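Local coordinates for protein ABC-type amino acid transport system, periplasmic component (Caldanaerobacter subterraneus subsp. tengcongensis MB4, PDB 4YMX) that binds arginine in the cleft between its two lobes, serving as the substrate-binding component of an amino acid ABC transporter, at residues T43-D46 / F52-V55; I149-Q152 / S157-A160; S176-D181 / D188-E193. All blocks are in the same frame, centred on the assembly; numbering follows the deposited sequence.

Interaction 1: T43-D46 / F52-V55; sequences TSAD and FHKV. With ARG (arginine), chain C.
The methyl of A45 rests against the H53 imidazole where an inverse gamma turn, centred on A45, carries the chain out of strand 38-43 and past strand 51-56 beside the arginine pocket. Followed outward, the H53 side chain shows how such a loop is fixed. From CB, CG stands anti to the carbonyl carbon (chi1 -73°), turning the ring to the turn; CD2 then meets A45 CB obliquely at 3.6 Å. Further round, NE2 is hydrogen-bonded to D85 and ND1 to D60, so both nitrogens are held and the ring is probably protonated. The other D85 oxygen takes A45 N, tying turn and histidine to one carboxylate. A45 O receives a nearly straight CA-H contact from F52 CA (3.6 Å, 170° at H), and a water bridges it to H53 N. The residues flanking A45 take the ligand: guanidinium NH2 gives a hydrogen bond to S44 O and NH1 one to D46 OD1, each 2.9 Å long. With an alanine in place of D46, NH1 would probably lose this anionic partner and the guanidinium its firm orientation. D46 OD1 also accepts a weak bond from S44 OG at 3.0 Å.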
# COMPACT_ATOMS: atom_id res chain seq x y z
N THR A 43 8.06 -6.30 -0.46
CA THR A 43 7.04 -5.32 -0.80
C THR A 43 6.20 -5.82 -1.96
O THR A 43 6.51 -6.84 -2.57
CB THR A 43 7.64 -3.93 -1.12
OG1 THR A 43 6.58 -2.97 -1.12
CG2 THR A 43 8.36 -3.89 -2.47
N SER A 44 5.11 -5.10 -2.25
CA SER A 44 4.30 -5.36 -3.43
C SER A 44 4.35 -4.09 -4.25
O SER A 44 3.70 -3.10 -3.91
CB SER A 44 2.86 -5.69 -3.03
OG SER A 44 2.05 -5.94 -4.17
N ALA A 45 5.15 -4.09 -5.31
CA ALA A 45 5.46 -2.86 -6.05
C ALA A 45 4.45 -2.55 -7.16
O ALA A 45 4.81 -2.36 -8.33
CB ALA A 45 6.90 -2.90 -6.59
N ASP A 46 3.20 -2.47 -6.74
CA ASP A 46 2.07 -2.14 -7.59
C ASP A 46 1.33 -0.94 -7.00
O ASP A 46 0.14 -0.76 -7.25
CB ASP A 46 1.12 -3.34 -7.63
CG ASP A 46 0.61 -3.75 -6.24
OD1 ASP A 46 1.14 -3.29 -5.21
OD2 ASP A 46 -0.33 -4.56 -6.19
N PHE A 52 6.82 1.10 -6.63
CA PHE A 52 6.45 0.78 -7.99
C PHE A 52 7.70 0.57 -8.83
O PHE A 52 8.80 0.95 -8.42
CB PHE A 52 5.56 1.87 -8.58
CG PHE A 52 6.22 3.22 -8.70
CD1 PHE A 52 6.76 3.64 -9.91
CD2 PHE A 52 6.28 4.09 -7.61
CE1 PHE A 52 7.35 4.89 -10.04
CE2 PHE A 52 6.88 5.34 -7.72
CZ PHE A 52 7.42 5.74 -8.95
N HIS A 53 7.52 -0.03 -10.00
CA HIS A 53 8.63 -0.20 -10.93
C HIS A 53 8.74 1.00 -11.85
O HIS A 53 7.81 1.32 -12.60
CB HIS A 53 8.45 -1.48 -11.74
CG HIS A 53 8.70 -2.72 -10.95
ND1 HIS A 53 9.88 -3.42 -11.01
CD2 HIS A 53 7.92 -3.39 -10.06
CE1 HIS A 53 9.82 -4.47 -10.21
NE2 HIS A 53 8.64 -4.47 -9.61
N LYS A 54 9.87 1.68 -11.76
CA LYS A 54 10.21 2.76 -12.68
C LYS A 54 11.11 2.13 -13.73
O LYS A 54 12.24 1.72 -13.44
CB LYS A 54 10.93 3.89 -11.95
CG LYS A 54 11.31 5.06 -12.83
CD LYS A 54 11.98 6.15 -12.01
CE LYS A 54 12.35 7.34 -12.87
NZ LYS A 54 13.37 8.20 -12.22
N VAL A 55 10.57 2.01 -14.94
CA VAL A 55 11.24 1.31 -16.03
C VAL A 55 11.55 2.29 -17.14
O VAL A 55 10.68 2.66 -17.93
CB VAL A 55 10.36 0.18 -16.58
CG1 VAL A 55 11.12 -0.61 -17.64
CG2 VAL A 55 9.91 -0.75 -15.44
N ARG C . -3.06 -0.21 3.25
CA ARG C . -3.75 -1.43 2.76
C ARG C . -3.45 -2.62 3.65
O ARG C . -2.61 -2.54 4.55
CB ARG C . -3.32 -1.74 1.32
CG ARG C . -1.82 -1.86 1.14
CD ARG C . -1.47 -2.43 -0.22
NE ARG C . -0.06 -2.24 -0.52
CZ ARG C . 0.54 -2.63 -1.64
NH1 ARG C . -0.15 -3.25 -2.59
NH2 ARG C . 1.83 -2.41 -1.81
OXT ARG C . -4.05 -3.69 3.49
O HOH W 1 4.97 -1.05 -10.79

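Interaction 2: I149-Q152 / S157-A160; sequences IAVQ and SEEA. With ARG (arginine), chain C.
V151 on the strand and E158 on the helix meet at the start of a beta-alpha-beta crossover, in which strand 148-152 runs into helix 156-161 and the chain returns as the parallel strand 168-172. As a worked example of how a helix beds on a sheet and leaves the strand end to the ligand, the contact divides into a close and a loose part. The close part is small. V151 points its side chain at the helix, CB lying 3.8 Å from E158 CA, while CG2 reaches the E158 CB methylene, also at 3.8 Å; the two side chains cross at about a right angle. V151 CG1 lies farther along, 3.9 Å from S157 O. E158 CB also closes on Q152 O at 3.5 Å. From there the E158 chain runs extended, CG anti to the backbone N (chi1 173°), and carries the carboxylate past the strand end to G154 N and the Q171 amide. T155 OG1 fastens the same corner, bonding both Q152 O and E158 N.

Around this patch the contact loosens. E159 points away from the strand and is exposed. S157 turns CB toward the strand, yet CB stays 4.9 Å from V151 CG1, and its hydroxyl pairs with Q128. Q152 barely uses its side chain against the helix: fully drawn out, CG anti to the backbone N (chi1 179°), it crosses toward the cleft. There NE2 is hydrogen-bonded to N173 O, which steadies the amide and leaves its oxygen turned to the ligand, where Q152 OE1 accepts guanidinium NH1 at 2.9 Å.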
# COMPACT_ATOMS: atom_id res chain seq x y z
N ILE A 149 -17.02 -5.31 -7.25
CA ILE A 149 -16.01 -4.40 -6.72
C ILE A 149 -14.65 -5.08 -6.71
O ILE A 149 -14.47 -6.12 -6.07
CB ILE A 149 -16.37 -3.97 -5.29
CG1 ILE A 149 -17.81 -3.42 -5.25
CG2 ILE A 149 -15.36 -2.95 -4.77
CD1 ILE A 149 -18.02 -2.17 -6.06
N ALA A 150 -13.68 -4.49 -7.43
CA ALA A 150 -12.33 -5.05 -7.47
C ALA A 150 -11.54 -4.58 -6.26
O ALA A 150 -11.56 -3.40 -5.90
CB ALA A 150 -11.62 -4.66 -8.75
N VAL A 151 -10.86 -5.53 -5.60
CA VAL A 151 -10.04 -5.26 -4.43
C VAL A 151 -8.81 -6.15 -4.43
O VAL A 151 -8.80 -7.22 -5.04
CB VAL A 151 -10.80 -5.52 -3.11
CG1 VAL A 151 -11.95 -4.52 -2.94
CG2 VAL A 151 -11.31 -6.95 -3.03
N GLN A 152 -7.79 -5.72 -3.69
CA GLN A 152 -6.57 -6.49 -3.55
C GLN A 152 -6.70 -7.49 -2.41
O GLN A 152 -7.08 -7.14 -1.28
CB GLN A 152 -5.36 -5.57 -3.34
CG GLN A 152 -4.05 -6.31 -3.17
CD GLN A 152 -2.86 -5.40 -3.32
OE1 GLN A 152 -2.81 -4.31 -2.74
NE2 GLN A 152 -1.89 -5.83 -4.12
N SER A 157 -8.58 -2.63 2.08
CA SER A 157 -9.50 -2.26 1.00
C SER A 157 -10.50 -3.39 0.79
O SER A 157 -11.71 -3.15 0.67
CB SER A 157 -8.73 -1.97 -0.29
OG SER A 157 -7.76 -0.95 -0.07
N GLU A 158 -10.01 -4.62 0.75
CA GLU A 158 -10.87 -5.78 0.66
C GLU A 158 -11.82 -5.88 1.87
O GLU A 158 -13.01 -6.15 1.72
CB GLU A 158 -10.02 -7.04 0.53
CG GLU A 158 -10.80 -8.36 0.59
CD GLU A 158 -9.89 -9.54 0.41
OE1 GLU A 158 -8.95 -9.69 1.22
OE2 GLU A 158 -10.09 -10.30 -0.56
N GLU A 159 -11.28 -5.66 3.07
CA GLU A 159 -12.10 -5.63 4.28
C GLU A 159 -13.25 -4.63 4.17
O GLU A 159 -14.39 -4.91 4.57
CB GLU A 159 -11.22 -5.28 5.48
CG GLU A 159 -11.94 -5.24 6.80
CD GLU A 159 -11.03 -4.84 7.95
OE1 GLU A 159 -9.81 -5.09 7.86
OE2 GLU A 159 -11.54 -4.27 8.93
N ALA A 160 -12.94 -3.45 3.62
CA ALA A 160 -13.95 -2.41 3.47
C ALA A 160 -15.03 -2.84 2.49
O ALA A 160 -16.24 -2.69 2.75
CB ALA A 160 -13.29 -1.10 3.03
N ARG C . -3.06 -0.21 3.25
CA ARG C . -3.75 -1.43 2.76
C ARG C . -3.45 -2.62 3.65
O ARG C . -2.61 -2.54 4.55
CB ARG C . -3.32 -1.74 1.32
CG ARG C . -1.82 -1.86 1.14
CD ARG C . -1.47 -2.43 -0.22
NE ARG C . -0.06 -2.24 -0.52
CZ ARG C . 0.54 -2.63 -1.64
NH1 ARG C . -0.15 -3.25 -2.59
NH2 ARG C . 1.83 -2.41 -1.81
OXT ARG C . -4.05 -3.69 3.49

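Interaction 3: S176-D181 / D188-E193; sequences SDEFMD and DAIVVE. With ARG (arginine), chain C.
I190 lays its terminal methyl on the F179 ring, joining helix 175-183 to strand 189-193 in an alpha/beta lobe where the two run almost antiparallel (156° between axes), the helix leading the chain back to the sheet. I190 is the first residue of the strand to meet the helix, and its side chain points at it. With CG1 anti to the carbonyl carbon (chi1 -57°), CD1 is set over the ring in a CH-pi contact, 3.7 Å from the centroid and only 9° off the normal. I190 CD1 also packs on E178 O at 3.4 Å, while I190 CG2 lies 3.5 Å from E178 OE1. F179 is further held by a stack with Y200. V191 turns its side chain away and contributes its backbone: a water donates to V191 O and to E178 OE1, at 2.8 and 2.7 Å, joining the strand to a helix carboxylate. V192 faces the helix again, its CG1 touching F179 CZ loosely and obliquely at 4.2 Å. E193 closes the strand at the N-cap position of the next helix. Its chain bends at chi2, bringing OE1 within 2.8 Å of the alpha-amino N of the ligand, which donates to it.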
# COMPACT_ATOMS: atom_id res chain seq x y z
N SER A 176 -2.57 -3.31 -10.11
CA SER A 176 -2.57 -2.98 -11.53
C SER A 176 -3.68 -3.71 -12.29
O SER A 176 -4.27 -3.16 -13.21
CB SER A 176 -1.20 -3.29 -12.14
OG SER A 176 -0.82 -4.62 -11.85
N ASP A 177 -4.00 -4.93 -11.88
CA ASP A 177 -5.07 -5.68 -12.52
C ASP A 177 -6.46 -5.17 -12.18
O ASP A 177 -7.39 -5.29 -12.97
CB ASP A 177 -4.93 -7.17 -12.23
CG ASP A 177 -3.72 -7.76 -12.90
OD1 ASP A 177 -3.63 -7.65 -14.14
OD2 ASP A 177 -2.84 -8.28 -12.19
N GLU A 178 -6.60 -4.56 -11.00
CA GLU A 178 -7.86 -3.95 -10.62
C GLU A 178 -8.19 -2.78 -11.53
O GLU A 178 -9.34 -2.60 -11.94
CB GLU A 178 -7.80 -3.48 -9.16
CG GLU A 178 -7.53 -4.63 -8.19
CD GLU A 178 -7.22 -4.14 -6.80
OE1 GLU A 178 -7.94 -3.25 -6.29
OE2 GLU A 178 -6.23 -4.63 -6.21
N PHE A 179 -7.18 -1.99 -11.86
CA PHE A 179 -7.39 -0.88 -12.78
C PHE A 179 -7.67 -1.34 -14.20
O PHE A 179 -8.50 -0.74 -14.89
CB PHE A 179 -6.23 0.12 -12.69
CG PHE A 179 -6.33 1.02 -11.50
CD1 PHE A 179 -6.98 2.24 -11.60
CD2 PHE A 179 -5.84 0.62 -10.26
CE1 PHE A 179 -7.11 3.07 -10.50
CE2 PHE A 179 -5.96 1.45 -9.15
CZ PHE A 179 -6.60 2.67 -9.28
N MET A 180 -7.02 -2.43 -14.62
CA MET A 180 -7.33 -3.01 -15.92
C MET A 180 -8.77 -3.52 -15.95
O MET A 180 -9.48 -3.34 -16.95
CB MET A 180 -6.33 -4.11 -16.27
CG MET A 180 -4.94 -3.59 -16.57
SD MET A 180 -3.67 -4.87 -16.48
CE MET A 180 -4.18 -5.95 -17.81
N ASP A 181 -9.23 -4.11 -14.85
CA ASP A 181 -10.61 -4.58 -14.75
C ASP A 181 -11.59 -3.43 -14.93
O ASP A 181 -12.56 -3.54 -15.69
CB ASP A 181 -10.87 -5.21 -13.37
CG ASP A 181 -10.29 -6.59 -13.24
OD1 ASP A 181 -10.01 -7.24 -14.27
OD2 ASP A 181 -10.13 -7.03 -12.08
N ASP A 188 -17.36 -2.77 -11.47
CA ASP A 188 -18.10 -1.52 -11.44
C ASP A 188 -17.32 -0.47 -10.68
O ASP A 188 -17.52 0.73 -10.89
CB ASP A 188 -19.45 -1.74 -10.74
CG ASP A 188 -20.34 -2.72 -11.48
OD1 ASP A 188 -20.64 -2.47 -12.67
OD2 ASP A 188 -20.73 -3.73 -10.88
N ALA A 189 -16.42 -0.90 -9.80
CA ALA A 189 -15.67 0.03 -8.98
C ALA A 189 -14.45 -0.66 -8.39
O ALA A 189 -14.39 -1.89 -8.37
CB ALA A 189 -16.55 0.58 -7.86
N ILE A 190 -13.49 0.14 -7.95
CA ILE A 190 -12.33 -0.34 -7.22
C ILE A 190 -12.33 0.31 -5.84
O ILE A 190 -12.68 1.48 -5.71
CB ILE A 190 -11.03 0.08 -7.92
CG1 ILE A 190 -10.97 -0.42 -9.36
CG2 ILE A 190 -9.80 -0.38 -7.14
CD1 ILE A 190 -9.84 0.22 -10.17
N VAL A 191 -11.92 -0.42 -4.80
CA VAL A 191 -11.62 0.22 -3.52
C VAL A 191 -10.12 0.17 -3.30
O VAL A 191 -9.51 -0.90 -3.36
CB VAL A 191 -12.34 -0.46 -2.34
CG1 VAL A 191 -11.92 0.18 -1.02
CG2 VAL A 191 -13.85 -0.37 -2.52
N VAL A 192 -9.51 1.33 -3.06
CA VAL A 192 -8.06 1.45 -2.98
C VAL A 192 -7.73 2.77 -2.29
O VAL A 192 -8.60 3.63 -2.18
CB VAL A 192 -7.43 1.36 -4.40
CG1 VAL A 192 -7.73 2.62 -5.22
CG2 VAL A 192 -5.92 1.10 -4.34
N GLU A 193 -6.50 2.91 -1.80
CA GLU A 193 -6.12 4.14 -1.12
C GLU A 193 -6.07 5.33 -2.06
O GLU A 193 -5.70 5.20 -3.24
CB GLU A 193 -4.79 3.96 -0.39
CG GLU A 193 -4.96 3.55 1.05
CD GLU A 193 -4.05 2.43 1.45
OE1 GLU A 193 -4.43 1.26 1.29
OE2 GLU A 193 -2.94 2.72 1.94
N ARG C . -3.06 -0.21 3.25
CA ARG C . -3.75 -1.43 2.76
C ARG C . -3.45 -2.62 3.65
O ARG C . -2.61 -2.54 4.55
CB ARG C . -3.32 -1.74 1.32
CG ARG C . -1.82 -1.86 1.14
CD ARG C . -1.47 -2.43 -0.22
NE ARG C . -0.06 -2.24 -0.52
CZ ARG C . 0.54 -2.63 -1.64
NH1 ARG C . -0.15 -3.25 -2.59
NH2 ARG C . 1.83 -2.41 -1.81
OXT ARG C . -4.05 -3.69 3.49
O HOH W 2 -7.45 -2.70 -3.73

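The three contacts converge on one arginine from the two lobes. Interaction 1 sits on the first lobe; interactions 2 and 3 share the sheet of the second, where strands 148-152 and 189-193 are neighbours and A150 N lies 2.9 Å from A189 O. Their centres lie about 9 Å apart, against about 20 Å from interaction 1 to interaction 2 and about 16 Å to interaction 3. Interactions 1 and 2 grip the guanidinium end of the ligand and 3 its amino end, with A105, G106, T108 and R113 adding further hydrogen bonds. Across the cleft, D46 OD2 lies 2.9 Å from Q152 NE2, consistent with a lobe closure around the bound substrate.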